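Local coordinates for regulatory protein E2 (Bovine papillomavirus type 1, PDB 2JEX) that regulates viral transcription and probably promotes viral DNA replication by improving the DNA-binding specificity of the E1 initiator, this chain being its N-terminal transactivation domain, at residues A[19-33]-A[88-100]. The protein carries 1 engineered substitution. Residues are numbered along the deposited sequence; the frame is centred on the assembly and turned at random.
Sequences IEKSSDKLQDHILYW and GDEPWSLLDTSWD
The imidazole of His29 is buried in a bend of the 88-100 connector, with the backbone carbonyl oxygen of Trp92 at its edge and that of Ser93 over one face. This connector leads from the N-terminal helical part of the E2 transactivation domain, helices 4-21, 26-48 and 62-83, to the antiparallel sheet that follows. CG of His29 lies anti to its own carbonyl carbon (chi1 -56°), which directs the ring out of helix 26-48 into the bend. His29 NE2 donates to Trp92 O at 2.6 Å, although the carbonyl oxygen is less surely placed. On the face approached by Ser93 O, Thr97 OG1 stands 3.3 Å above the His29 ring plane. That hydroxyl gives its proton to Ser93 O, a link within the connector that ties together the two oxygens over that face. Leu94 crosses the imidazole at about a right angle, its CD2 3.6 Å from ND1 of His29, while its other methyl, CD1, rests 3.6 Å from Ile19 O near the end of helix 4-21.

Two further hydrogen bonds flank the histidine. The indole NE1 of Trp33 reaches Thr97 O at 2.8 Å, nearly in line with the carbonyl (C=O...N 171°) but tilted from the indole plane. Beyond it, CH2 of the same indole packs on CB of Trp99, and Met75 and Leu79 of helix 62-83 also touch Trp33. At the turn between helices 4-21 and 26-48, Trp92 N donates to Asp24 O at 2.7 Å, from above the carbonyl plane (43° out of it). Leu26 places CD2 against Gly88 CA at 3.7 Å. Close by, one water accepts from Leu26 N and donates to both Gly88 O and Glu90 O, the last at 2.7 Å.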
loop_
_atom_site.group_PDB
_atom_site.type_symbol
_atom_site.label_atom_id
_atom_site.label_comp_id
_atom_site.label_asym_id
_atom_site.label_seq_id
_atom_site.Cartn_x
_atom_site.Cartn_y
_atom_site.Cartn_z
ATOM N N ILE A 19 -9.624 -14.608 1.884
ATOM C CA ILE A 19 -8.803 -14.305 3.059
ATOM C C ILE A 19 -8.334 -15.604 3.730
ATOM O O ILE A 19 -7.136 -15.765 3.997
ATOM C CB ILE A 19 -9.533 -13.361 4.067
ATOM C CG1 ILE A 19 -9.703 -11.954 3.469
ATOM C CG2 ILE A 19 -8.775 -13.291 5.402
ATOM C CD1 ILE A 19 -10.744 -11.076 4.182
ATOM N N GLU A 20 -9.266 -16.527 3.975
ATOM C CA GLU A 20 -8.934 -17.850 4.530
ATOM C C GLU A 20 -7.886 -18.575 3.689
ATOM O O GLU A 20 -6.897 -19.077 4.223
ATOM C CB GLU A 20 -10.183 -18.729 4.655
ATOM C CG GLU A 20 -11.067 -18.414 5.850
ATOM C CD GLU A 20 -12.204 -19.414 6.021
ATOM O OE1 GLU A 20 -11.927 -20.596 6.334
ATOM O OE2 GLU A 20 -13.380 -19.013 5.854
ATOM N N LYS A 21 -8.117 -18.620 2.377
ATOM C CA LYS A 21 -7.201 -19.238 1.415
ATOM C C LYS A 21 -5.803 -18.626 1.479
ATOM O O LYS A 21 -4.807 -19.348 1.430
ATOM C CB LYS A 21 -7.778 -19.125 -0.004
ATOM C CG LYS A 21 -6.763 -19.236 -1.142
ATOM C CD LYS A 21 -7.387 -18.868 -2.476
ATOM C CE LYS A 21 -7.896 -20.084 -3.215
ATOM N NZ LYS A 21 -6.796 -20.744 -3.966
ATOM N N SER A 22 -5.748 -17.301 1.598
ATOM C CA SER A 22 -4.489 -16.542 1.603
ATOM C C SER A 22 -3.573 -16.944 0.443
ATOM O O SER A 22 -2.478 -17.466 0.645
ATOM C CB SER A 22 -3.771 -16.654 2.954
ATOM O OG SER A 22 -2.725 -15.702 3.040
ATOM N N SER A 23 -4.055 -16.694 -0.770
ATOM C CA SER A 23 -3.369 -17.086 -1.994
ATOM C C SER A 23 -2.159 -16.208 -2.285
ATOM O O SER A 23 -2.077 -15.055 -1.843
ATOM C CB SER A 23 -4.342 -17.037 -3.178
ATOM O OG SER A 23 -3.730 -17.485 -4.373
ATOM N N ASP A 24 -1.225 -16.777 -3.039
ATOM C CA ASP A 24 -0.049 -16.062 -3.503
ATOM C C ASP A 24 -0.151 -15.827 -5.013
ATOM O O ASP A 24 0.811 -15.425 -5.663
ATOM C CB ASP A 24 1.229 -16.820 -3.108
ATOM C CG ASP A 24 1.324 -17.064 -1.601
ATOM O OD1 ASP A 24 1.143 -16.099 -0.808
ATOM O OD2 ASP A 24 1.581 -18.228 -1.203
ATOM N N LYS A 25 -1.339 -16.068 -5.560
ATOM C CA LYS A 25 -1.607 -15.797 -6.975
ATOM C C LYS A 25 -2.348 -14.474 -7.173
ATOM O O LYS A 25 -3.356 -14.214 -6.516
ATOM C CB LYS A 25 -2.358 -16.965 -7.634
ATOM C CG LYS A 25 -2.952 -16.652 -9.013
ATOM C CD LYS A 25 -1.891 -16.267 -10.053
ATOM C CE LYS A 25 -2.519 -15.578 -11.259
ATOM N NZ LYS A 25 -3.287 -16.556 -12.101
ATOM N N LEU A 26 -1.829 -13.655 -8.089
ATOM C CA LEU A 26 -2.380 -12.342 -8.414
ATOM C C LEU A 26 -3.871 -12.356 -8.806
ATOM O O LEU A 26 -4.612 -11.440 -8.460
ATOM C CB LEU A 26 -1.533 -11.667 -9.509
ATOM C CG LEU A 26 -1.810 -10.209 -9.944
ATOM C CD1 LEU A 26 -2.042 -9.235 -8.762
ATOM C CD2 LEU A 26 -0.682 -9.699 -10.835
ATOM N N GLN A 27 -4.294 -13.401 -9.508
ATOM C CA GLN A 27 -5.665 -13.526 -9.991
ATOM C C GLN A 27 -6.692 -13.662 -8.867
ATOM O O GLN A 27 -7.789 -13.130 -8.963
ATOM C CB GLN A 27 -5.789 -14.694 -10.971
ATOM C CG GLN A 27 -7.084 -14.706 -11.771
ATOM C CD GLN A 27 -7.359 -13.385 -12.470
ATOM O OE1 GLN A 27 -8.444 -12.818 -12.341
ATOM N NE2 GLN A 27 -6.369 -12.886 -13.214
ATOM N N ASP A 28 -6.328 -14.369 -7.805
ATOM C CA ASP A 28 -7.178 -14.448 -6.624
ATOM C C ASP A 28 -7.376 -13.084 -5.957
ATOM O O ASP A 28 -8.431 -12.820 -5.377
ATOM C CB ASP A 28 -6.601 -15.447 -5.625
ATOM C CG ASP A 28 -6.749 -16.877 -6.087
ATOM O OD1 ASP A 28 -5.736 -17.608 -6.091
ATOM O OD2 ASP A 28 -7.878 -17.272 -6.453
ATOM N N HIS A 29 -6.365 -12.224 -6.047
ATOM C CA HIS A 29 -6.432 -10.892 -5.455
ATOM C C HIS A 29 -7.223 -9.919 -6.327
ATOM O O HIS A 29 -7.949 -9.077 -5.820
ATOM C CB HIS A 29 -5.023 -10.377 -5.148
ATOM C CG HIS A 29 -4.242 -11.295 -4.259
ATOM N ND1 HIS A 29 -4.786 -11.874 -3.132
ATOM C CD2 HIS A 29 -2.972 -11.756 -4.344
ATOM C CE1 HIS A 29 -3.883 -12.646 -2.558
ATOM N NE2 HIS A 29 -2.772 -12.588 -3.269
ATOM N N ILE A 30 -7.075 -10.045 -7.639
ATOM C CA ILE A 30 -7.958 -9.374 -8.580
ATOM C C ILE A 30 -9.408 -9.711 -8.230
ATOM O O ILE A 30 -10.240 -8.809 -8.095
ATOM C CB ILE A 30 -7.627 -9.754 -10.050
ATOM C CG1 ILE A 30 -6.247 -9.189 -10.431
ATOM C CG2 ILE A 30 -8.753 -9.273 -11.009
ATOM C CD1 ILE A 30 -5.697 -9.632 -11.772
ATOM N N LEU A 31 -9.679 -11.005 -8.048
ATOM C CA LEU A 31 -10.993 -11.523 -7.668
ATOM C C LEU A 31 -11.503 -10.964 -6.352
ATOM O O LEU A 31 -12.667 -10.598 -6.249
ATOM C CB LEU A 31 -10.950 -13.049 -7.587
ATOM C CG LEU A 31 -11.574 -13.944 -8.657
ATOM C CD1 LEU A 31 -11.767 -13.253 -10.009
ATOM C CD2 LEU A 31 -10.746 -15.222 -8.792
ATOM N N TYR A 32 -10.624 -10.916 -5.352
ATOM C CA TYR A 32 -10.934 -10.356 -4.041
ATOM C C TYR A 32 -11.338 -8.888 -4.133
ATOM O O TYR A 32 -12.308 -8.479 -3.502
ATOM C CB TYR A 32 -9.746 -10.538 -3.071
ATOM C CG TYR A 32 -9.849 -9.719 -1.798
ATOM C CD1 TYR A 32 -10.545 -10.199 -0.685
ATOM C CD2 TYR A 32 -9.259 -8.458 -1.714
ATOM C CE1 TYR A 32 -10.652 -9.441 0.483
ATOM C CE2 TYR A 32 -9.358 -7.690 -0.554
ATOM C CZ TYR A 32 -10.052 -8.185 0.536
ATOM O OH TYR A 32 -10.152 -7.418 1.671
ATOM N N TRP A 33 -10.598 -8.094 -4.903
ATOM C CA TRP A 33 -10.899 -6.661 -4.987
ATOM C C TRP A 33 -12.141 -6.357 -5.798
ATOM O O TRP A 33 -12.820 -5.367 -5.539
ATOM C CB TRP A 33 -9.708 -5.848 -5.482
ATOM C CG TRP A 33 -8.717 -5.659 -4.398
ATOM C CD1 TRP A 33 -7.493 -6.264 -4.286
ATOM C CD2 TRP A 33 -8.870 -4.839 -3.233
ATOM N NE1 TRP A 33 -6.865 -5.859 -3.126
ATOM C CE2 TRP A 33 -7.687 -4.987 -2.459
ATOM C CE3 TRP A 33 -9.885 -3.989 -2.767
ATOM C CZ2 TRP A 33 -7.494 -4.315 -1.246
ATOM C CZ3 TRP A 33 -9.687 -3.313 -1.559
ATOM C CH2 TRP A 33 -8.502 -3.489 -0.810
ATOM N N GLY A 88 3.340 -10.078 -13.253
ATOM C CA GLY A 88 2.137 -10.850 -12.934
ATOM C C GLY A 88 2.402 -12.279 -12.492
ATOM O O GLY A 88 1.632 -12.837 -11.704
ATOM N N ASP A 89 3.500 -12.851 -13.001
ATOM C CA ASP A 89 3.935 -14.228 -12.712
ATOM C C ASP A 89 4.368 -14.443 -11.259
ATOM O O ASP A 89 4.216 -15.541 -10.711
ATOM C CB ASP A 89 5.111 -14.612 -13.627
ATOM C CG ASP A 89 4.670 -15.131 -14.992
ATOM O OD1 ASP A 89 3.520 -14.869 -15.411
ATOM O OD2 ASP A 89 5.496 -15.810 -15.650
ATOM N N GLU A 90 4.932 -13.392 -10.664
ATOM C CA GLU A 90 5.483 -13.412 -9.307
ATOM C C GLU A 90 4.446 -13.820 -8.252
ATOM O O GLU A 90 3.243 -13.727 -8.502
ATOM C CB GLU A 90 6.042 -12.023 -8.965
ATOM C CG GLU A 90 7.069 -11.483 -9.959
ATOM C CD GLU A 90 7.568 -10.092 -9.602
ATOM O OE1 GLU A 90 8.257 -9.473 -10.451
ATOM O OE2 GLU A 90 7.276 -9.615 -8.478
ATOM N N PRO A 91 4.905 -14.278 -7.070
ATOM C CA PRO A 91 3.951 -14.549 -5.994
ATOM C C PRO A 91 3.476 -13.256 -5.330
ATOM O O PRO A 91 4.288 -12.386 -5.023
ATOM C CB PRO A 91 4.759 -15.392 -4.996
ATOM C CG PRO A 91 6.104 -15.629 -5.631
ATOM C CD PRO A 91 6.288 -14.571 -6.657
ATOM N N TRP A 92 2.169 -13.140 -5.127
ATOM C CA TRP A 92 1.563 -11.974 -4.497
ATOM C C TRP A 92 0.641 -12.442 -3.397
ATOM O O TRP A 92 -0.284 -13.205 -3.643
ATOM C CB TRP A 92 0.757 -11.156 -5.515
ATOM C CG TRP A 92 1.609 -10.449 -6.509
ATOM C CD1 TRP A 92 2.043 -10.931 -7.714
ATOM C CD2 TRP A 92 2.145 -9.130 -6.388
ATOM N NE1 TRP A 92 2.815 -9.992 -8.350
ATOM C CE2 TRP A 92 2.901 -8.878 -7.556
ATOM C CE3 TRP A 92 2.069 -8.134 -5.400
ATOM C CZ2 TRP A 92 3.573 -7.666 -7.768
ATOM C CZ3 TRP A 92 2.739 -6.927 -5.611
ATOM C CH2 TRP A 92 3.479 -6.707 -6.788
ATOM N N SER A 93 0.886 -11.980 -2.182
ATOM C CA SER A 93 0.014 -12.317 -1.069
ATOM C C SER A 93 -1.115 -11.291 -0.902
ATOM O O SER A 93 -1.202 -10.288 -1.636
ATOM C CB SER A 93 0.827 -12.430 0.216
ATOM O OG SER A 93 1.312 -11.156 0.579
ATOM N N LEU A 94 -1.986 -11.565 0.062
ATOM C CA LEU A 94 -3.030 -10.631 0.448
ATOM C C LEU A 94 -2.438 -9.289 0.883
ATOM O O LEU A 94 -2.878 -8.239 0.424
ATOM C CB LEU A 94 -3.898 -11.236 1.558
ATOM C CG LEU A 94 -4.854 -12.359 1.134
ATOM C CD1 LEU A 94 -5.432 -13.032 2.360
ATOM C CD2 LEU A 94 -5.968 -11.830 0.243
ATOM N N LEU A 95 -1.417 -9.327 1.731
ATOM C CA LEU A 95 -0.803 -8.101 2.228
ATOM C C LEU A 95 -0.055 -7.298 1.163
ATOM O O LEU A 95 -0.073 -6.063 1.205
ATOM C CB LEU A 95 0.099 -8.390 3.425
ATOM C CG LEU A 95 -0.670 -8.681 4.722
ATOM C CD1 LEU A 95 0.291 -9.022 5.835
ATOM C CD2 LEU A 95 -1.588 -7.516 5.126
ATOM N N ASP A 96 0.586 -7.986 0.216
ATOM C CA ASP A 96 1.288 -7.310 -0.883
ATOM C C ASP A 96 0.302 -6.498 -1.711
ATOM O O ASP A 96 0.653 -5.471 -2.284
ATOM C CB ASP A 96 1.997 -8.312 -1.802
ATOM C CG ASP A 96 2.976 -9.207 -1.068
ATOM O OD1 ASP A 96 3.710 -8.711 -0.185
ATOM O OD2 ASP A 96 3.015 -10.413 -1.389
ATOM N N THR A 97 -0.936 -6.972 -1.756
ATOM C CA THR A 97 -1.968 -6.380 -2.592
ATOM C C THR A 97 -3.068 -5.725 -1.745
ATOM O O THR A 97 -4.225 -5.630 -2.171
ATOM C CB THR A 97 -2.561 -7.436 -3.542
ATOM O OG1 THR A 97 -2.941 -8.594 -2.789
ATOM C CG2 THR A 97 -1.539 -7.848 -4.592
ATOM N N SER A 98 -2.693 -5.276 -0.545
ATOM C CA SER A 98 -3.616 -4.573 0.343
ATOM C C SER A 98 -3.529 -3.056 0.152
ATOM O O SER A 98 -2.501 -2.526 -0.271
ATOM C CB SER A 98 -3.389 -4.967 1.807
ATOM O OG SER A 98 -2.115 -4.537 2.262
ATOM N N TRP A 99 -4.627 -2.373 0.452
ATOM C CA TRP A 99 -4.732 -0.923 0.285
ATOM C C TRP A 99 -3.718 -0.143 1.123
ATOM O O TRP A 99 -3.107 0.832 0.628
ATOM C CB TRP A 99 -6.153 -0.470 0.617
ATOM C CG TRP A 99 -6.330 1.017 0.523
ATOM C CD1 TRP A 99 -6.272 1.922 1.586
ATOM C CD2 TRP A 99 -6.574 1.784 -0.716
ATOM N NE1 TRP A 99 -6.488 3.202 1.093
ATOM C CE2 TRP A 99 -6.673 3.149 -0.312
ATOM C CE3 TRP A 99 -6.744 1.442 -2.129
ATOM C CZ2 TRP A 99 -6.928 4.189 -1.268
ATOM C CZ3 TRP A 99 -7.012 2.487 -3.048
ATOM C CH2 TRP A 99 -7.109 3.837 -2.621
ATOM N N ASP A 100 -3.508 -0.589 2.370
ATOM C CA ASP A 100 -2.524 0.044 3.262
ATOM C C ASP A 100 -1.105 -0.094 2.725
ATOM O O ASP A 100 -0.307 0.841 2.826
ATOM C CB ASP A 100 -2.598 -0.539 4.678
ATOM C CG ASP A 100 -3.865 -0.135 5.420
ATOM O OD1 ASP A 100 -4.471 0.905 5.067
ATOM O OD2 ASP A 100 -4.254 -0.863 6.366
HETATM O O HOH W 1 0.692 -14.214 -9.307
#